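Local coordinates for putative large adhesion protein (Lap) involved in biofilm formation (Marinobacter hydrocarbonoclasticus ATCC 49840, PDB 6M8M) that probably anchors its bacterium in biofilms as an RTX adhesin, through a PA14 domain that binds sugar with the help of calcium ions, at residues Val116-Leu122 / His173-Tyr179; Ser84-Gly88 / Asp181-Ala186; Val57-Lys61 / Tyr139-Val143. One frame throughout, in Å; residues are numbered along the deposited sequence.

Contact 1: Val116-Leu122 / His173-Tyr179; sequences VKLTGNL and HSVEIVY
Leu118 and Ile177 face each other as a hydrogen-bonded antiparallel pair: Leu118 N gives to Ile177 O at 2.9 Å and Ile177 N gives back to Leu118 O at 2.8 Å. The same reciprocal pair of hydrogen bonds joins Val116 to Tyr179 and Gly120 to Val175, and Leu122 N adds a seventh bond to His173 O. On the face carrying Leu118, the CB atoms of Leu118 and Ile177 meet at 4.1 Å, the Leu122 and Val175 side chains cross at about a right angle, Leu122 CD2 touching Val175 CG1 at 4.0 Å, and Val116 CB lies at the edge of the Tyr179 ring, 3.9 Å from CD2. Val175 CG1, turned between its backbone N and carbonyl carbon (chi1 59°), rests against Gly120 O, where no side chain intervenes. The other face is mixed: helix 57-66 covers Val178 there, while extended Lys117 leans across Glu176, and a water joins Lys117 NZ to Glu176 OE2, 4.0 Å apart, too far for a salt bridge. Glu176 OE2 has a firmer partner in Lys61 of the helix 57-66. Farther out, Ile190 packs on Ile177, and Tyr179 OH bonds to Asp136 O, tying this ring to a residue of the sugar pocket. Six consecutive bridges between strands 113-122 and 174-181 are typical of the beta-sandwich of PA14 domains.

Contact 2: Ser84-Gly88 / Asp181-Ala186; sequences SGDLG and DQGGAA. With CA (calcium ion), chain E; CA (calcium ion), chain D; BGC (beta-D-glucopyranose), chain B.
Backbone and carboxylate hydrogen bonds join Asp86 to Gly184 in both directions. Asp86 N gives to Gly184 O (2.8 Å) in the carbonyl plane, on a lone pair, while Gly184 N returns an almost straight bond (178°) to the anti lone pair of Asp86 OD1, 2.9 Å away. Asp86 CG, anti to its carbonyl carbon (chi1 -52°), swings the carboxylate back to the turn although its CB points away. Leu87 N bonds to Asp181 OD2 at 2.9 Å on the anti side, 29° out of the carboxylate plane, and a water links the same oxygen to Gly88 N.

Metal coordination takes the other oxygen: Asp181 OD1 binds calcium at 2.3 Å and also accepts from Gly183 N, closing an Asx turn. Gly183 O and Ala185 O bind the same ion, which Asp136 and Asp137 complete. This is the calcium-dependent sugar site of the PA14 domain, where glucose is held directly by the metal through O1 and O2, each at 2.5 Å. Gln182 O goes to a second calcium, shared with Gln47, Asn53 and Asp113.

Sugar hydrogen bonds come from Gln182 NE2 to O1 (2.9 Å) and Ala185 N to O2. The Gln182 chain bends at chi2 to bring its amide there. Gly184 C lies 3.8 Å from glucose O2.

Apolar contact is small: Leu87 CB meets Ala186 CB at 3.7 Å, beside Phe96 of helix 92-96.

Contact 3: Val57-Lys61 / Tyr139-Val143; sequences VAQVK and YRIEV
Val57 presents its CG1 methyl to one face of the Arg140 guanidinium, 3.5 Å above the plane and over its centre, with CZ the nearest atom at 3.6 Å. The two side chains cross at about a right angle, and the other methyl, CG2, reaches down to Arg140 CB and Tyr139 O. Arg140 first runs straight out from the strand, then bends at chi3 (-72°), which turns the flat group over the valine. Glu150, outside the segments, takes NH2 in a salt bridge, while NH1 makes a long one to Glu142 OE2 in its own strand.

Lys61, one turn further along the helix, comes at Glu142 from the opposite direction. Its chain is extended as far as CE, which lies 3.9 Å from Glu142 OE2, and then bends at chi4 (-74°). Lys61 NZ ends 4.0 Å from Glu142 OE1, a long salt bridge. Lys61 CE comes obliquely to Arg140 NH1, 4.2 Å away, while NZ stays clear of it. A water accepts from Lys61 NZ (3.0 Å) and donates to Arg140 O, so the lysine also grips the strand backbone indirectly. The stronger partner of NZ is Glu176 on strand 174-181.

The axis of 57-61 passes 9.4 Å from that of 139-143, at 78°, with Trp180 also packed on Val57. No direct hydrogen bond links the two segments; a salt-bridge network of Lys61, Arg140 and Glu142 joins them. The carboxylate between two cations should temper their mutual repulsion, and its long bridges suggest a diffuse electrostatic attraction; Glu150 and Glu176 may also orient the cations.

Contacts 1 and 3 share one antiparallel sheet, their centres about 10 Å apart: strand 174-181 pairs with 113-122 on one edge and 139-143 on the other, through probable hydrogen bonds such as Glu142 N to Glu176 O. Helix 57-66 lies over this sheet, and Lys61 reaches both Glu142 and Glu176. Contact 2 sits about 21 Å from contact 1 (centre to centre) at the calcium end, where strand 174-181 runs out into the sugar-binding loop; Tyr179 touches both Leu87 and Ala186. Along the chain contact 1 is nested within contact 2, whereas contact 3 interleaves with both. Strand 174-181 therefore takes part in all of these: sheet, helix packing and glucose site.

Contact 1: Val116-Leu122 / His173-Tyr179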
# COMPACT_ATOMS: atom_id res chain seq x y z
N VAL A 116 -1.55 -4.17 4.19
CA VAL A 116 -1.63 -2.72 4.34
C VAL A 116 -2.56 -2.18 3.27
O VAL A 116 -2.48 -2.59 2.10
CB VAL A 116 -0.24 -2.07 4.20
CG1 VAL A 116 -0.35 -0.55 4.24
CG2 VAL A 116 0.69 -2.58 5.26
N LYS A 117 -3.44 -1.27 3.66
CA LYS A 117 -4.28 -0.53 2.73
C LYS A 117 -4.02 0.95 2.90
O LYS A 117 -3.91 1.44 4.02
CB LYS A 117 -5.74 -0.85 2.99
CG LYS A 117 -6.71 -0.10 2.12
CD LYS A 117 -8.11 -0.64 2.33
CE LYS A 117 -9.16 0.19 1.64
NZ LYS A 117 -10.51 -0.41 1.89
N LEU A 118 -3.90 1.64 1.79
CA LEU A 118 -3.70 3.08 1.77
C LEU A 118 -4.75 3.71 0.88
O LEU A 118 -4.96 3.26 -0.25
CB LEU A 118 -2.30 3.41 1.22
CG LEU A 118 -1.14 3.00 2.13
CD1 LEU A 118 0.13 2.78 1.34
CD2 LEU A 118 -0.90 4.06 3.19
N THR A 119 -5.40 4.76 1.37
CA THR A 119 -6.45 5.41 0.60
C THR A 119 -6.33 6.93 0.70
O THR A 119 -5.84 7.48 1.69
CB THR A 119 -7.86 5.00 1.02
OG1 THR A 119 -8.00 5.21 2.43
CG2 THR A 119 -8.13 3.56 0.70
N GLY A 120 -6.79 7.59 -0.34
CA GLY A 120 -6.83 9.04 -0.34
C GLY A 120 -7.32 9.53 -1.68
O GLY A 120 -7.87 8.77 -2.47
N ASN A 121 -7.12 10.81 -1.90
CA ASN A 121 -7.44 11.47 -3.15
C ASN A 121 -6.17 12.08 -3.72
O ASN A 121 -5.36 12.64 -2.99
CB ASN A 121 -8.49 12.53 -2.92
CG ASN A 121 -9.82 11.93 -2.51
OD1 ASN A 121 -10.31 11.00 -3.15
ND2 ASN A 121 -10.39 12.44 -1.43
N LEU A 122 -6.01 11.96 -5.03
CA LEU A 122 -4.83 12.47 -5.71
C LEU A 122 -4.94 13.98 -5.86
O LEU A 122 -5.90 14.49 -6.45
CB LEU A 122 -4.69 11.86 -7.09
CG LEU A 122 -4.40 10.35 -7.11
CD1 LEU A 122 -4.45 9.80 -8.52
CD2 LEU A 122 -3.05 10.06 -6.48
N HIS A 173 -10.20 12.45 -7.20
CA HIS A 173 -9.64 11.29 -7.88
C HIS A 173 -9.15 10.32 -6.82
O HIS A 173 -8.06 10.48 -6.27
CB HIS A 173 -8.54 11.73 -8.83
CG HIS A 173 -9.03 12.65 -9.89
ND1 HIS A 173 -9.91 12.24 -10.87
CD2 HIS A 173 -8.80 13.97 -10.12
CE1 HIS A 173 -10.19 13.26 -11.66
NE2 HIS A 173 -9.52 14.32 -11.23
N SER A 174 -9.96 9.32 -6.55
CA SER A 174 -9.65 8.39 -5.48
C SER A 174 -8.47 7.51 -5.86
O SER A 174 -8.29 7.15 -7.03
CB SER A 174 -10.86 7.51 -5.21
OG SER A 174 -11.11 6.66 -6.33
N VAL A 175 -7.66 7.18 -4.88
CA VAL A 175 -6.60 6.19 -5.01
C VAL A 175 -6.74 5.20 -3.86
O VAL A 175 -6.97 5.59 -2.71
CB VAL A 175 -5.21 6.84 -5.08
CG1 VAL A 175 -4.89 7.69 -3.84
CG2 VAL A 175 -4.14 5.78 -5.31
N GLU A 176 -6.66 3.91 -4.20
CA GLU A 176 -6.74 2.83 -3.22
C GLU A 176 -5.63 1.85 -3.52
O GLU A 176 -5.51 1.36 -4.65
CB GLU A 176 -8.08 2.12 -3.26
CG GLU A 176 -8.14 0.93 -2.32
CD GLU A 176 -9.53 0.36 -2.14
OE1 GLU A 176 -10.50 1.14 -2.10
OE2 GLU A 176 -9.65 -0.88 -2.03
N ILE A 177 -4.81 1.58 -2.51
CA ILE A 177 -3.69 0.66 -2.61
C ILE A 177 -3.90 -0.45 -1.60
O ILE A 177 -4.16 -0.16 -0.43
CB ILE A 177 -2.36 1.38 -2.31
CG1 ILE A 177 -2.15 2.52 -3.32
CG2 ILE A 177 -1.19 0.41 -2.30
CD1 ILE A 177 -1.26 3.60 -2.81
N VAL A 178 -3.76 -1.69 -2.04
CA VAL A 178 -3.67 -2.81 -1.12
C VAL A 178 -2.33 -3.50 -1.37
O VAL A 178 -1.86 -3.56 -2.52
CB VAL A 178 -4.85 -3.79 -1.19
CG1 VAL A 178 -6.16 -3.08 -0.88
CG2 VAL A 178 -4.89 -4.50 -2.51
N TYR A 179 -1.74 -4.03 -0.32
CA TYR A 179 -0.40 -4.60 -0.33
C TYR A 179 -0.39 -5.71 0.72
O TYR A 179 -1.07 -5.59 1.74
CB TYR A 179 0.68 -3.52 -0.01
CG TYR A 179 1.94 -4.12 0.56
CD1 TYR A 179 2.92 -4.65 -0.26
CD2 TYR A 179 2.09 -4.25 1.93
CE1 TYR A 179 4.04 -5.27 0.27
CE2 TYR A 179 3.19 -4.87 2.47
CZ TYR A 179 4.16 -5.39 1.64
OH TYR A 179 5.21 -6.03 2.22
O HOH W 1 -9.83 -2.70 0.07
O HOH W 2 -8.54 14.59 -6.12

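Contact 2: Ser84-Gly88 / Asp181-Ala186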
# COMPACT_ATOMS: atom_id res chain seq x y z
N SER A 84 13.00 -8.04 7.39
CA SER A 84 13.01 -9.50 7.33
C SER A 84 12.36 -10.05 8.59
O SER A 84 12.13 -9.34 9.56
CB SER A 84 14.45 -10.03 7.21
OG SER A 84 15.02 -9.67 5.97
N GLY A 85 12.04 -11.34 8.57
CA GLY A 85 11.40 -11.95 9.71
C GLY A 85 9.92 -11.71 9.82
O GLY A 85 9.38 -11.76 10.93
N ASP A 86 9.26 -11.42 8.69
CA ASP A 86 7.83 -11.21 8.55
C ASP A 86 7.42 -9.78 8.90
O ASP A 86 7.74 -9.28 9.99
CB ASP A 86 6.98 -12.13 9.44
CG ASP A 86 7.30 -13.61 9.28
OD1 ASP A 86 7.80 -14.05 8.23
OD2 ASP A 86 7.01 -14.36 10.24
N LEU A 87 6.65 -9.14 8.02
CA LEU A 87 6.07 -7.85 8.36
C LEU A 87 5.24 -7.94 9.63
O LEU A 87 5.18 -6.98 10.41
CB LEU A 87 5.23 -7.33 7.20
CG LEU A 87 4.53 -6.00 7.44
CD1 LEU A 87 5.50 -4.93 7.90
CD2 LEU A 87 3.84 -5.55 6.16
N GLY A 88 4.59 -9.08 9.86
CA GLY A 88 3.81 -9.29 11.06
C GLY A 88 4.58 -9.68 12.30
O GLY A 88 3.97 -9.91 13.35
N ASP A 181 2.25 -8.89 2.74
CA ASP A 181 3.38 -9.77 2.97
C ASP A 181 2.86 -11.14 3.36
O ASP A 181 2.13 -11.28 4.35
CB ASP A 181 4.29 -9.23 4.08
CG ASP A 181 5.41 -10.20 4.40
OD1 ASP A 181 5.93 -10.78 3.43
OD2 ASP A 181 5.73 -10.40 5.59
N GLN A 182 3.23 -12.16 2.58
CA GLN A 182 2.93 -13.55 2.92
C GLN A 182 3.87 -14.10 3.97
O GLN A 182 3.60 -15.18 4.53
CB GLN A 182 3.01 -14.44 1.67
CG GLN A 182 4.39 -14.60 1.05
CD GLN A 182 5.05 -15.95 1.30
OE1 GLN A 182 4.42 -16.98 1.57
NE2 GLN A 182 6.36 -15.95 1.18
N GLY A 183 4.96 -13.41 4.26
CA GLY A 183 5.98 -13.86 5.18
C GLY A 183 7.35 -13.59 4.60
O GLY A 183 7.52 -13.34 3.40
N GLY A 184 8.35 -13.66 5.45
CA GLY A 184 9.74 -13.50 5.02
C GLY A 184 10.17 -12.04 5.02
O GLY A 184 10.07 -11.36 6.04
N ALA A 185 10.64 -11.56 3.89
CA ALA A 185 10.97 -10.15 3.73
C ALA A 185 9.72 -9.38 3.30
O ALA A 185 8.77 -9.96 2.77
CB ALA A 185 12.10 -9.97 2.72
N ALA A 186 9.75 -8.07 3.52
CA ALA A 186 8.60 -7.24 3.17
C ALA A 186 9.12 -5.86 2.79
O ALA A 186 9.90 -5.25 3.53
CB ALA A 186 7.64 -7.12 4.35
CA CA E . 7.39 -11.55 1.81
CA CA D . 1.97 -16.80 4.99
C2 BGC B . 9.79 -13.57 0.52
C3 BGC B . 11.09 -13.75 -0.19
C4 BGC B . 11.07 -14.98 -1.06
C5 BGC B . 9.89 -14.92 -2.02
C6 BGC B . 9.76 -16.12 -2.90
C1 BGC B . 8.65 -13.54 -0.49
O1 BGC B . 7.45 -13.44 0.16
O2 BGC B . 9.71 -12.35 1.27
O3 BGC B . 12.17 -13.83 0.77
O4 BGC B . 12.25 -15.03 -1.86
O5 BGC B . 8.64 -14.79 -1.26
O6 BGC B . 9.63 -17.30 -2.15
O HOH W 3 4.07 -11.00 7.72
O HOH W 4 3.72 -18.14 3.90

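Contact 3: Val57-Lys61 / Tyr139-Val143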
# COMPACT_ATOMS: atom_id res chain seq x y z
N VAL A 57 -4.82 -10.74 -4.83
CA VAL A 57 -5.51 -9.50 -4.51
C VAL A 57 -6.93 -9.76 -4.03
O VAL A 57 -7.39 -9.14 -3.06
CB VAL A 57 -5.49 -8.54 -5.71
CG1 VAL A 57 -6.40 -7.33 -5.46
CG2 VAL A 57 -4.08 -8.08 -6.04
N ALA A 58 -7.67 -10.62 -4.73
CA ALA A 58 -9.07 -10.83 -4.35
C ALA A 58 -9.17 -11.38 -2.93
O ALA A 58 -10.05 -10.98 -2.16
CB ALA A 58 -9.76 -11.77 -5.34
N GLN A 59 -8.28 -12.29 -2.58
CA GLN A 59 -8.25 -12.86 -1.23
C GLN A 59 -7.95 -11.78 -0.19
O GLN A 59 -8.59 -11.72 0.87
CB GLN A 59 -7.18 -13.95 -1.21
CG GLN A 59 -6.87 -14.55 0.13
CD GLN A 59 -5.59 -15.36 0.11
OE1 GLN A 59 -4.74 -15.18 -0.77
NE2 GLN A 59 -5.45 -16.25 1.06
N VAL A 60 -6.97 -10.93 -0.48
CA VAL A 60 -6.60 -9.85 0.43
C VAL A 60 -7.76 -8.87 0.58
O VAL A 60 -8.10 -8.45 1.70
CB VAL A 60 -5.30 -9.19 -0.07
CG1 VAL A 60 -5.06 -7.84 0.58
CG2 VAL A 60 -4.13 -10.13 0.17
N LYS A 61 -8.37 -8.48 -0.53
CA LYS A 61 -9.50 -7.56 -0.46
C LYS A 61 -10.65 -8.15 0.34
O LYS A 61 -11.37 -7.42 1.04
CB LYS A 61 -9.98 -7.19 -1.86
CG LYS A 61 -9.05 -6.22 -2.55
CD LYS A 61 -9.64 -5.70 -3.84
CE LYS A 61 -8.73 -4.64 -4.48
NZ LYS A 61 -8.76 -3.33 -3.78
N TYR A 139 0.49 -6.48 -4.57
CA TYR A 139 -0.21 -5.22 -4.39
C TYR A 139 -1.13 -4.96 -5.57
O TYR A 139 -0.98 -5.55 -6.65
CB TYR A 139 0.75 -4.01 -4.26
CG TYR A 139 1.65 -3.90 -5.46
CD1 TYR A 139 2.80 -4.65 -5.53
CD2 TYR A 139 1.31 -3.12 -6.56
CE1 TYR A 139 3.61 -4.62 -6.64
CE2 TYR A 139 2.12 -3.09 -7.70
CZ TYR A 139 3.27 -3.85 -7.72
OH TYR A 139 4.08 -3.84 -8.85
N ARG A 140 -2.06 -4.03 -5.36
CA ARG A 140 -2.86 -3.45 -6.44
C ARG A 140 -3.08 -1.98 -6.12
O ARG A 140 -3.41 -1.64 -4.98
CB ARG A 140 -4.21 -4.14 -6.59
CG ARG A 140 -5.04 -3.47 -7.70
CD ARG A 140 -6.35 -4.16 -7.97
NE ARG A 140 -6.13 -5.42 -8.64
CZ ARG A 140 -7.08 -6.32 -8.85
NH1 ARG A 140 -8.31 -6.10 -8.41
NH2 ARG A 140 -6.78 -7.45 -9.46
N ILE A 141 -2.91 -1.13 -7.13
CA ILE A 141 -3.26 0.29 -7.06
C ILE A 141 -4.43 0.54 -8.01
O ILE A 141 -4.37 0.17 -9.18
CB ILE A 141 -2.08 1.20 -7.45
CG1 ILE A 141 -0.84 0.84 -6.64
CG2 ILE A 141 -2.49 2.66 -7.31
CD1 ILE A 141 0.34 1.77 -6.84
N GLU A 142 -5.47 1.16 -7.50
CA GLU A 142 -6.62 1.58 -8.29
C GLU A 142 -6.79 3.09 -8.19
O GLU A 142 -6.64 3.67 -7.11
CB GLU A 142 -7.89 0.89 -7.79
CG GLU A 142 -7.92 -0.60 -8.07
CD GLU A 142 -9.07 -1.33 -7.39
OE1 GLU A 142 -9.78 -0.70 -6.58
OE2 GLU A 142 -9.25 -2.53 -7.67
N VAL A 143 -7.08 3.73 -9.31
CA VAL A 143 -7.39 5.16 -9.36
C VAL A 143 -8.77 5.28 -9.96
O VAL A 143 -9.03 4.75 -11.05
CB VAL A 143 -6.35 5.94 -10.17
CG1 VAL A 143 -6.83 7.38 -10.40
CG2 VAL A 143 -5.01 5.95 -9.44
O HOH W 5 -6.49 -1.57 -4.75